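Local coordinates for protein putative phosphoglycolate phosphatase (Lactobacillus delbrueckii, PDB 2HI0) that probably hydrolyses 2-phosphoglycolate to glycolate and inorganic phosphate, as a phosphatase of the haloacid dehalogenase-like superfamily, at residues F9-D12 with G13-D17; E42-K45 with N46-G49; D190-I193 with D194-A198. One frame throughout, in Å; residues are numbered along the deposited sequence.

Contact 1: residues F9-D12 with G13-D17. With NA (sodium ion), chain C.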
loop_
_atom_site.group_PDB
_atom_site.type_symbol
_atom_site.label_atom_id
_atom_site.label_comp_id
_atom_site.label_asym_id
_atom_site.label_seq_id
_atom_site.Cartn_x
_atom_site.Cartn_y
_atom_site.Cartn_z
ATOM N N PHE A 9 -2.356 -9.124 -2.223
ATOM C CA PHE A 9 -2.685 -7.760 -2.613
ATOM C C PHE A 9 -2.133 -6.744 -1.603
ATOM O O PHE A 9 -2.216 -6.922 -0.375
ATOM C CB PHE A 9 -4.193 -7.529 -2.627
ATOM C CG PHE A 9 -4.938 -8.379 -3.618
ATOM C CD1 PHE A 9 -5.247 -9.692 -3.334
ATOM C CD2 PHE A 9 -5.259 -7.877 -4.855
ATOM C CE1 PHE A 9 -5.927 -10.461 -4.248
ATOM C CE2 PHE A 9 -5.966 -8.665 -5.762
ATOM C CZ PHE A 9 -6.269 -9.943 -5.452
ATOM N N ASP A 10 -1.617 -5.659 -2.139
ATOM C CA ASP A 10 -1.489 -4.408 -1.345
ATOM C C ASP A 10 -2.913 -3.847 -1.090
ATOM O O ASP A 10 -3.894 -4.275 -1.717
ATOM C CB ASP A 10 -0.663 -3.386 -2.107
ATOM C CG ASP A 10 -0.282 -2.186 -1.255
ATOM O OD1 ASP A 10 -0.110 -2.294 -0.020
ATOM O OD2 ASP A 10 -0.191 -1.106 -1.852
HETATM N N MSE A 11 -3.060 -2.956 -0.116
HETATM C CA MSE A 11 -4.357 -2.394 0.249
HETATM C C MSE A 11 -4.576 -1.026 -0.422
HETATM O O MSE A 11 -5.477 -0.906 -1.281
HETATM C CB MSE A 11 -4.498 -2.295 1.772
HETATM C CG MSE A 11 -5.734 -1.591 2.204
HETATM SE SE MSE A 11 -6.133 -1.932 4.045
HETATM C CE MSE A 11 -7.063 -3.630 4.007
ATOM N N ASP A 12 -3.766 -0.027 -0.029
ATOM C CA ASP A 12 -3.927 1.358 -0.504
ATOM C C ASP A 12 -3.783 1.456 -2.006
ATOM O O ASP A 12 -2.801 0.958 -2.548
ATOM C CB ASP A 12 -2.887 2.295 0.119
ATOM C CG ASP A 12 -3.095 2.537 1.565
ATOM O OD1 ASP A 12 -4.111 3.099 1.965
ATOM O OD2 ASP A 12 -2.170 2.195 2.341
ATOM N N GLY A 13 -4.773 2.018 -2.694
ATOM C CA GLY A 13 -4.633 2.228 -4.145
ATOM C C GLY A 13 -4.817 0.984 -4.985
ATOM O O GLY A 13 -4.691 1.020 -6.203
ATOM N N THR A 14 -5.108 -0.140 -4.341
ATOM C CA THR A 14 -5.138 -1.422 -4.995
ATOM C C THR A 14 -6.504 -2.031 -4.756
ATOM O O THR A 14 -7.299 -2.173 -5.680
ATOM C CB THR A 14 -3.981 -2.349 -4.528
ATOM O OG1 THR A 14 -2.723 -1.662 -4.740
ATOM C CG2 THR A 14 -3.989 -3.609 -5.282
ATOM N N ILE A 15 -6.813 -2.399 -3.511
ATOM C CA ILE A 15 -8.148 -2.918 -3.228
ATOM C C ILE A 15 -9.105 -1.917 -2.556
ATOM O O ILE A 15 -10.295 -2.007 -2.717
ATOM C CB ILE A 15 -8.115 -4.248 -2.471
ATOM C CG1 ILE A 15 -7.524 -4.090 -1.049
ATOM C CG2 ILE A 15 -7.386 -5.331 -3.329
ATOM C CD1 ILE A 15 -7.568 -5.409 -0.186
ATOM N N LEU A 16 -8.522 -0.938 -1.854
ATOM C CA LEU A 16 -9.263 0.093 -1.122
ATOM C C LEU A 16 -8.864 1.494 -1.590
ATOM O O LEU A 16 -7.677 1.810 -1.718
ATOM C CB LEU A 16 -9.049 -0.008 0.396
ATOM C CG LEU A 16 -9.787 -1.183 1.055
ATOM C CD1 LEU A 16 -9.548 -1.140 2.543
ATOM C CD2 LEU A 16 -11.297 -1.152 0.805
ATOM N N ASP A 17 -9.894 2.325 -1.794
ATOM C CA ASP A 17 -9.784 3.710 -2.216
ATOM C C ASP A 17 -9.625 4.535 -0.914
ATOM O O ASP A 17 -10.611 4.955 -0.288
ATOM C CB ASP A 17 -11.053 4.055 -2.978
ATOM C CG ASP A 17 -11.024 5.394 -3.624
ATOM O OD1 ASP A 17 -10.129 6.217 -3.325
ATOM O OD2 ASP A 17 -11.959 5.576 -4.435
HETATM NA NA NA C . -0.314 0.931 -2.327
HETATM O O HOH W 1 2.332 0.590 -2.694
#
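Asp10, Asp12 and Thr14 match the DxDx(T/V) signature of the haloacid dehalogenase fold, and the turn folding residues 13-17 back on 9-12 is a compact example of how such a signature shapes a metal site. It follows strand 6-9, in the middle of the parallel sheet. Asp10 offers the sodium ion a carboxylate oxygen, OD2, at 2.1 Å, whereas Asp12 gives the ion its backbone O at 2.5 Å and turns its side chain elsewhere, OD1 reaching Thr18 and Lys135. A first torsion of -170° swings the Asp10 carboxylate away from its own N, toward the ion; its OD1 is paired with Lys165.

The turn is gathered round one buried acceptor, Met11 O, which takes three N-H groups. Leu16 N reaches Met11 O most directly, at 3.1 Å with an N-H...O angle of 166°; Ile15 N is tilted from the carbonyl plane, and Thr14 N stands well above it. Thr14 and Asp10 cross at about a right angle, and Thr14 OG1 makes a weak bond to Asp12 O, itself a ligand of the ion.

Apolar side chains pack the turn against the neighbouring helices. Ile15 CG2 meets Phe9 CD2 obliquely at 3.7 Å, while its CG1 lies near Asp10 O, a buried oxygen with no hydrogen-bond partner. Helix 115-124 covers both Phe9 and Ile15. With an alanine in place of Ile15, the Phe9 ring would probably lose its neighbour across the turn and a gap would open towards that helix. Met11, present as selenomethionine, and Leu16 run side by side in the same direction towards helix 137-147, and the bend at Met11 chi3 brings the terminal CE to 3.8 Å from Leu16 CD1.

Contact 2: residues E42-K45 with N46-G49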
loop_
_atom_site.group_PDB
_atom_site.type_symbol
_atom_site.label_atom_id
_atom_site.label_comp_id
_atom_site.label_asym_id
_atom_site.label_seq_id
_atom_site.Cartn_x
_atom_site.Cartn_y
_atom_site.Cartn_z
ATOM N N GLU A 42 -3.758 14.372 -4.240
ATOM C CA GLU A 42 -2.620 14.101 -5.117
ATOM C C GLU A 42 -1.297 14.145 -4.337
ATOM O O GLU A 42 -0.367 13.393 -4.645
ATOM C CB GLU A 42 -2.550 15.067 -6.319
ATOM C CG GLU A 42 -3.622 14.860 -7.402
ATOM C CD GLU A 42 -3.745 13.418 -7.941
ATOM O OE1 GLU A 42 -2.865 13.001 -8.725
ATOM O OE2 GLU A 42 -4.735 12.705 -7.598
ATOM N N ASP A 43 -1.209 15.020 -3.331
ATOM C CA ASP A 43 -0.019 15.087 -2.483
ATOM C C ASP A 43 0.105 13.741 -1.754
ATOM O O ASP A 43 1.186 13.129 -1.678
ATOM C CB ASP A 43 -0.112 16.221 -1.456
ATOM C CG ASP A 43 -0.003 17.613 -2.066
ATOM O OD1 ASP A 43 0.698 17.797 -3.095
ATOM O OD2 ASP A 43 -0.602 18.529 -1.455
ATOM N N ILE A 44 -1.009 13.299 -1.187
ATOM C CA ILE A 44 -0.986 12.063 -0.399
ATOM C C ILE A 44 -0.533 10.854 -1.231
ATOM O O ILE A 44 0.128 9.956 -0.719
ATOM C CB ILE A 44 -2.384 11.805 0.304
ATOM C CG1 ILE A 44 -2.348 12.341 1.736
ATOM C CG2 ILE A 44 -2.798 10.356 0.260
ATOM C CD1 ILE A 44 -2.193 13.858 1.832
ATOM N N LYS A 45 -0.909 10.820 -2.506
ATOM C CA LYS A 45 -0.469 9.745 -3.416
ATOM C C LYS A 45 1.036 9.716 -3.629
ATOM O O LYS A 45 1.604 8.665 -3.971
ATOM C CB LYS A 45 -1.213 9.854 -4.741
ATOM C CG LYS A 45 -2.707 9.615 -4.628
ATOM C CD LYS A 45 -3.408 9.816 -5.940
ATOM C CE LYS A 45 -4.839 9.332 -5.850
ATOM N NZ LYS A 45 -5.647 9.764 -7.048
ATOM N N ASN A 46 1.679 10.855 -3.382
ATOM C CA ASN A 46 3.151 10.964 -3.399
ATOM C C ASN A 46 3.788 10.666 -2.033
ATOM O O ASN A 46 4.994 10.404 -1.931
ATOM C CB ASN A 46 3.598 12.361 -3.841
ATOM C CG ASN A 46 3.455 12.581 -5.311
ATOM O OD1 ASN A 46 4.402 12.357 -6.087
ATOM N ND2 ASN A 46 2.270 13.005 -5.720
ATOM N N PHE A 47 3.017 10.738 -0.960
ATOM C CA PHE A 47 3.604 10.490 0.357
ATOM C C PHE A 47 3.571 9.046 0.803
ATOM O O PHE A 47 4.515 8.550 1.365
ATOM C CB PHE A 47 2.943 11.335 1.434
ATOM C CG PHE A 47 2.945 12.844 1.173
ATOM C CD1 PHE A 47 3.908 13.456 0.387
ATOM C CD2 PHE A 47 1.969 13.634 1.794
ATOM C CE1 PHE A 47 3.858 14.820 0.168
ATOM C CE2 PHE A 47 1.932 14.967 1.609
ATOM C CZ PHE A 47 2.894 15.570 0.795
ATOM N N PHE A 48 2.463 8.379 0.546
ATOM C CA PHE A 48 2.277 7.015 1.067
ATOM C C PHE A 48 2.853 5.939 0.102
ATOM O O PHE A 48 3.202 6.266 -1.032
ATOM C CB PHE A 48 0.793 6.844 1.422
ATOM C CG PHE A 48 0.415 7.583 2.673
ATOM C CD1 PHE A 48 0.588 6.983 3.912
ATOM C CD2 PHE A 48 -0.041 8.887 2.653
ATOM C CE1 PHE A 48 0.290 7.651 5.056
ATOM C CE2 PHE A 48 -0.330 9.553 3.826
ATOM C CZ PHE A 48 -0.159 8.934 5.010
ATOM N N GLY A 49 3.017 4.697 0.591
ATOM C CA GLY A 49 3.593 3.570 -0.160
ATOM C C GLY A 49 4.697 2.852 0.615
ATOM O O GLY A 49 4.892 1.624 0.523
HETATM O O HOH W 2 3.185 6.577 -3.615
#
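Phe47 and Asp43 meet face-on: the carbonyl oxygen Asp43 O stands 3.3 Å above the plane of the Phe47 ring, over its centre, while Asp43 CB touches the far end of the ring at CZ (3.8 Å). The ring is brought there by a first torsion of -55°, with CG anti to its own carbonyl carbon, which lays it back over the preceding turn of helix. Phe48, one residue on, uses its edge instead. Its CD2 lies 3.5 Å from Ile44 O, with that oxygen in the ring plane, and its side chain runs beside Ile44 in the same direction. Ile44 thus serves both rings, crossing Phe47 at about a right angle through CD1 and touching Phe48 through CG2.

On another side of the turn Asn46 folds its amide back, and ND2 donates to Glu42 O at 2.9 Å, the acceptor lying almost in the amide plane (6° out). Ile44 O accepts two backbone N-H groups, Phe48 N with an N-H...O angle of 165° and Phe47 N from well above the carbonyl plane. A water bridges Lys45 O and Phe48 O, donating to both. Arg68 pairs with the Asp43 carboxylate. These features close the C-terminal end of helix 41-47, in a helical region that also includes helices 19-32 and 52-63, consistent with the cap domain of phosphoglycolate phosphatase-like HAD enzymes.

Contact 3: residues D190-I193 with D194-A198. With NA (sodium ion), chain C.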
loop_
_atom_site.group_PDB
_atom_site.type_symbol
_atom_site.label_atom_id
_atom_site.label_comp_id
_atom_site.label_asym_id
_atom_site.label_seq_id
_atom_site.Cartn_x
_atom_site.Cartn_y
_atom_site.Cartn_z
ATOM N N ASP A 190 -0.002 -1.071 -6.597
ATOM C CA ASP A 190 -0.053 0.133 -7.410
ATOM C C ASP A 190 1.238 0.974 -7.411
ATOM O O ASP A 190 1.243 2.060 -7.973
ATOM C CB ASP A 190 -1.196 1.022 -6.900
ATOM C CG ASP A 190 -0.946 1.524 -5.465
ATOM O OD1 ASP A 190 -0.388 0.744 -4.657
ATOM O OD2 ASP A 190 -1.274 2.683 -5.113
ATOM N N SER A 191 2.302 0.477 -6.793
ATOM C CA SER A 191 3.502 1.285 -6.647
ATOM C C SER A 191 4.794 0.528 -6.932
ATOM O O SER A 191 4.833 -0.712 -7.094
ATOM C CB SER A 191 3.548 1.879 -5.243
ATOM O OG SER A 191 4.104 0.954 -4.316
ATOM N N GLU A 192 5.882 1.305 -6.952
ATOM C CA GLU A 192 7.250 0.749 -7.064
ATOM C C GLU A 192 7.626 -0.145 -5.886
ATOM O O GLU A 192 8.420 -1.068 -6.034
ATOM C CB GLU A 192 8.282 1.879 -7.239
ATOM C CG GLU A 192 8.642 2.694 -5.997
ATOM C CD GLU A 192 7.640 3.755 -5.496
ATOM O OE1 GLU A 192 6.459 3.746 -5.909
ATOM O OE2 GLU A 192 8.089 4.604 -4.664
ATOM N N ILE A 193 7.070 0.137 -4.704
ATOM C CA ILE A 193 7.335 -0.682 -3.505
ATOM C C ILE A 193 6.772 -2.088 -3.724
ATOM O O ILE A 193 7.386 -3.063 -3.272
ATOM C CB ILE A 193 6.756 -0.031 -2.227
ATOM C CG1 ILE A 193 7.349 1.364 -2.041
ATOM C CG2 ILE A 193 6.900 -0.949 -0.968
ATOM C CD1 ILE A 193 8.837 1.353 -2.037
ATOM N N ASP A 194 5.615 -2.193 -4.403
ATOM C CA ASP A 194 5.010 -3.482 -4.740
ATOM C C ASP A 194 5.841 -4.271 -5.772
ATOM O O ASP A 194 6.090 -5.462 -5.599
ATOM C CB ASP A 194 3.561 -3.270 -5.181
ATOM C CG ASP A 194 2.760 -2.520 -4.126
ATOM O OD1 ASP A 194 2.942 -2.836 -2.926
ATOM O OD2 ASP A 194 2.105 -1.538 -4.476
ATOM N N ILE A 195 6.301 -3.558 -6.798
ATOM C CA ILE A 195 7.254 -4.125 -7.753
ATOM C C ILE A 195 8.464 -4.741 -7.025
ATOM O O ILE A 195 8.854 -5.885 -7.276
ATOM C CB ILE A 195 7.690 -3.076 -8.807
ATOM C CG1 ILE A 195 6.485 -2.615 -9.645
ATOM C CG2 ILE A 195 8.764 -3.650 -9.749
ATOM C CD1 ILE A 195 6.675 -1.410 -10.486
ATOM N N GLN A 196 9.059 -3.962 -6.117
ATOM C CA GLN A 196 10.222 -4.424 -5.380
ATOM C C GLN A 196 9.932 -5.578 -4.393
ATOM O O GLN A 196 10.716 -6.529 -4.244
ATOM C CB GLN A 196 10.813 -3.251 -4.635
ATOM C CG GLN A 196 11.357 -2.170 -5.555
ATOM C CD GLN A 196 11.736 -0.928 -4.774
ATOM O OE1 GLN A 196 12.215 -1.023 -3.620
ATOM N NE2 GLN A 196 11.544 0.247 -5.386
ATOM N N THR A 197 8.814 -5.469 -3.710
ATOM C CA THR A 197 8.411 -6.475 -2.752
ATOM C C THR A 197 8.315 -7.857 -3.456
ATOM O O THR A 197 8.818 -8.878 -2.941
ATOM C CB THR A 197 7.062 -6.107 -2.155
ATOM O OG1 THR A 197 7.211 -4.915 -1.356
ATOM C CG2 THR A 197 6.541 -7.246 -1.265
ATOM N N ALA A 198 7.661 -7.867 -4.619
ATOM C CA ALA A 198 7.519 -9.112 -5.433
ATOM C C ALA A 198 8.875 -9.716 -5.788
ATOM O O ALA A 198 9.121 -10.893 -5.552
ATOM C CB ALA A 198 6.693 -8.858 -6.683
HETATM NA NA NA C . -0.314 0.931 -2.327
HETATM O O HOH W 1 2.332 0.590 -2.694
#
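Ser191 and Asp194 form a capping box at the start of helix 192-200, in the beta-alpha-beta unit of strand 185-189, helix 192-200 and strand 204-208. Asp190, just before Ser191, binds the sodium ion through OD1 at 2.3 Å. An acidic group at the end of this strand is a familiar feature of the HAD metal site. The other oxygen of Asp190, OD2, accepts from Phe212 N.

In the next shell, a water ligand of the ion donates to Asp194 OD2 at 2.8 Å. Asp194 OD2 also takes Ser191 N at 3.1 Å, on its anti side, while Asp194 OD1 pairs with Lys165; each carboxylate oxygen therefore has a partner, and the group is likely to be held against turning. Ser191 OG in turn caps the helix: set between backbone N and carbonyl carbon (chi1 84°), it accepts weakly from Ile193 N.

Farther out, Ser191 O begins the regular helix bonding with Ile195 N, and Glu192, bound to Arg213 at its tip, runs beside Gln196. One turn on, Ile193 O is gripped from opposite faces of its plane by Thr197 N at 2.8 Å and Thr197 OG1 at 2.7 Å.

How the contacts relate
Contacts 1 and 3 are buried and share one sodium ion and one water, approaching it from the loops after neighbouring strands 6-9 and 185-189; Asp10 OD2 and Asp190 OD1 come within 3.4 Å on the ion. Contact 2 is only partly buried, belongs to a helix end, and stands about 13 Å from contact 1 centre to centre, meeting contact 3 through Gly49 O and Ile193 CG1. The chemistry follows the setting. Carboxylates gather at the strand ends of contacts 1 and 3, with Lys165 paired to one in each, whereas aromatic rings against backbone oxygens dominate contact 2. In all three a carbonyl oxygen takes more than one donor from residues a few places on.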